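Local coordinates for protein fructose transport system repressor FruR (Pseudomonas putida, PDB 3O74) that probably binds specific DNA sites as a LacI-family transcriptional regulator, repressing or activating genes, with fructose 1-phosphate as its preferred effector, at residues B[168-173]-B[197-202]. Numbering follows the deposited sequence.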
loop_
_atom_site.group_PDB
_atom_site.type_symbol
_atom_site.label_atom_id
_atom_site.label_comp_id
_atom_site.label_asym_id
_atom_site.label_seq_id
_atom_site.Cartn_x
_atom_site.Cartn_y
_atom_site.Cartn_z
ATOM N N ARG B 168 -13.175 8.469 -14.628
ATOM C CA ARG B 168 -13.531 8.767 -16.014
ATOM C C ARG B 168 -14.601 7.819 -16.546
ATOM O O ARG B 168 -15.544 8.248 -17.211
ATOM C CB ARG B 168 -12.296 8.701 -16.915
ATOM C CG ARG B 168 -12.596 8.889 -18.397
ATOM C CD ARG B 168 -11.332 8.761 -19.237
ATOM N NE ARG B 168 -10.219 9.485 -18.633
ATOM C CZ ARG B 168 -9.152 8.904 -18.093
ATOM N NH1 ARG B 168 -9.040 7.583 -18.103
ATOM N NH2 ARG B 168 -8.190 9.644 -17.553
ATOM N N LEU B 169 -14.445 6.529 -16.261
ATOM C CA LEU B 169 -15.392 5.520 -16.734
ATOM C C LEU B 169 -16.769 5.654 -16.083
ATOM O O LEU B 169 -17.793 5.459 -16.737
ATOM C CB LEU B 169 -14.838 4.112 -16.510
ATOM C CG LEU B 169 -13.562 3.779 -17.286
ATOM C CD1 LEU B 169 -13.089 2.371 -16.958
ATOM C CD2 LEU B 169 -13.775 3.947 -18.783
HETATM N N MSE B 170 -16.794 5.983 -14.796
HETATM C CA MSE B 170 -18.061 6.190 -14.104
HETATM C C MSE B 170 -18.817 7.357 -14.728
HETATM O O MSE B 170 -20.029 7.287 -14.916
HETATM C CB MSE B 170 -17.844 6.443 -12.611
HETATM C CG MSE B 170 -19.138 6.452 -11.801
HETATM SE SE MSE B 170 -20.092 4.755 -11.955
HETATM C CE MSE B 170 -21.633 5.155 -10.836
ATOM N N GLN B 171 -18.095 8.431 -15.043
ATOM C CA GLN B 171 -18.694 9.593 -15.697
ATOM C C GLN B 171 -19.286 9.201 -17.041
ATOM O O GLN B 171 -20.443 9.499 -17.335
ATOM C CB GLN B 171 -17.656 10.696 -15.909
ATOM C CG GLN B 171 -17.554 11.691 -14.777
ATOM C CD GLN B 171 -18.815 12.517 -14.605
ATOM O OE1 GLN B 171 -19.672 12.571 -15.489
ATOM N NE2 GLN B 171 -18.930 13.169 -13.457
ATOM N N GLN B 172 -18.474 8.532 -17.853
ATOM C CA GLN B 172 -18.888 8.097 -19.180
ATOM C C GLN B 172 -20.124 7.211 -19.081
ATOM O O GLN B 172 -21.032 7.303 -19.903
ATOM C CB GLN B 172 -17.736 7.351 -19.860
ATOM C CG GLN B 172 -18.021 6.842 -21.262
ATOM C CD GLN B 172 -16.818 6.140 -21.873
ATOM O OE1 GLN B 172 -16.962 5.254 -22.718
ATOM N NE2 GLN B 172 -15.623 6.529 -21.441
ATOM N N LEU B 173 -20.154 6.362 -18.061
ATOM C CA LEU B 173 -21.292 5.483 -17.814
ATOM C C LEU B 173 -22.546 6.280 -17.476
ATOM O O LEU B 173 -23.606 6.084 -18.075
ATOM C CB LEU B 173 -20.973 4.518 -16.670
ATOM C CG LEU B 173 -22.102 3.574 -16.257
ATOM C CD1 LEU B 173 -22.548 2.732 -17.444
ATOM C CD2 LEU B 173 -21.672 2.687 -15.098
ATOM N N ASP B 197 -15.255 8.981 -6.276
ATOM C CA ASP B 197 -14.994 10.383 -6.591
ATOM C C ASP B 197 -16.132 10.957 -7.415
ATOM O O ASP B 197 -16.595 12.078 -7.175
ATOM C CB ASP B 197 -13.686 10.536 -7.362
ATOM C CG ASP B 197 -12.469 10.334 -6.491
ATOM O OD1 ASP B 197 -12.540 10.645 -5.284
ATOM O OD2 ASP B 197 -11.439 9.861 -7.017
ATOM N N THR B 198 -16.579 10.181 -8.393
ATOM C CA THR B 198 -17.655 10.617 -9.266
ATOM C C THR B 198 -18.943 10.771 -8.470
ATOM O O THR B 198 -19.642 11.774 -8.594
ATOM C CB THR B 198 -17.863 9.636 -10.433
ATOM O OG1 THR B 198 -16.675 9.601 -11.234
ATOM C CG2 THR B 198 -19.032 10.072 -11.294
ATOM N N LEU B 199 -19.244 9.776 -7.641
ATOM C CA LEU B 199 -20.439 9.803 -6.807
ATOM C C LEU B 199 -20.451 11.019 -5.887
ATOM O O LEU B 199 -21.488 11.644 -5.680
ATOM C CB LEU B 199 -20.524 8.525 -5.973
ATOM C CG LEU B 199 -21.283 7.351 -6.588
ATOM C CD1 LEU B 199 -21.056 7.270 -8.090
ATOM C CD2 LEU B 199 -20.900 6.054 -5.907
ATOM N N GLN B 200 -19.292 11.353 -5.333
ATOM C CA GLN B 200 -19.196 12.469 -4.399
ATOM C C GLN B 200 -19.469 13.816 -5.061
ATOM O O GLN B 200 -19.980 14.739 -4.426
ATOM C CB GLN B 200 -17.834 12.474 -3.711
ATOM C CG GLN B 200 -17.884 11.961 -2.289
ATOM C CD GLN B 200 -17.827 13.074 -1.261
ATOM O OE1 GLN B 200 -16.819 13.248 -0.576
ATOM N NE2 GLN B 200 -18.910 13.835 -1.149
ATOM N N ALA B 201 -19.126 13.924 -6.340
ATOM C CA ALA B 201 -19.379 15.147 -7.092
ATOM C C ALA B 201 -20.878 15.374 -7.284
ATOM O O ALA B 201 -21.328 16.513 -7.404
ATOM C CB ALA B 201 -18.664 15.113 -8.428
ATOM N N ARG B 202 -21.643 14.288 -7.326
ATOM C CA ARG B 202 -23.096 14.379 -7.452
ATOM C C ARG B 202 -23.730 14.784 -6.128
ATOM O O ARG B 202 -23.132 14.601 -5.068
ATOM C CB ARG B 202 -23.674 13.038 -7.897
ATOM C CG ARG B 202 -23.151 12.538 -9.230
ATOM C CD ARG B 202 -23.604 11.107 -9.484
ATOM N NE ARG B 202 -25.060 10.980 -9.511
ATOM C CZ ARG B 202 -25.808 11.221 -10.583
ATOM N NH1 ARG B 202 -25.239 11.611 -11.714
ATOM N NH2 ARG B 202 -27.126 11.079 -10.524
#
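In the LacI-type sugar-binding fold, Met170 of helix 163-177 packs against Thr198 and Leu199 of helix 189-201, joining two helices that flank the sheet in the half of the chain holding strands 122-128 and 183-186. The axes of their short segments come within 9.5 Å at 52°, and Thr198, nearest Met170 in the backbone register (CA to CA 6.6 Å), lies between the helices. This small residue sets its CB 3.7 Å from Met170 CG, while its OG1 is 3.6 Å from Met170 CB. Met170, present as selenomethionine, sends CG anti to its backbone N (chi1 -171°) and then bends at chi2 (59°), which carries the chain past Thr198. Its terminal CE meets Leu199 CD1 at 3.5 Å, the two side chains crossing at about a right angle. This side chain also touches Ile126 of strand 122-128 and the loop residues Leu180 and Leu209, so the long unbranched chain reaches from the helix pair to the sheet. The partly exposed Gln171 lays its amide NE2 3.8 Å from the Thr198 methyl CG2, a van der Waals contact at the edge of the buried patch. The Thr198 hydroxyl has two weak, alternative or shared acceptors, Gly194 O in its own helix and Gln167 O in helix 163-177. The contact therefore rests mainly on dispersion and apolar burial, with the threonine hydroxyl weakly held by backbone oxygens and its methyl left to pack.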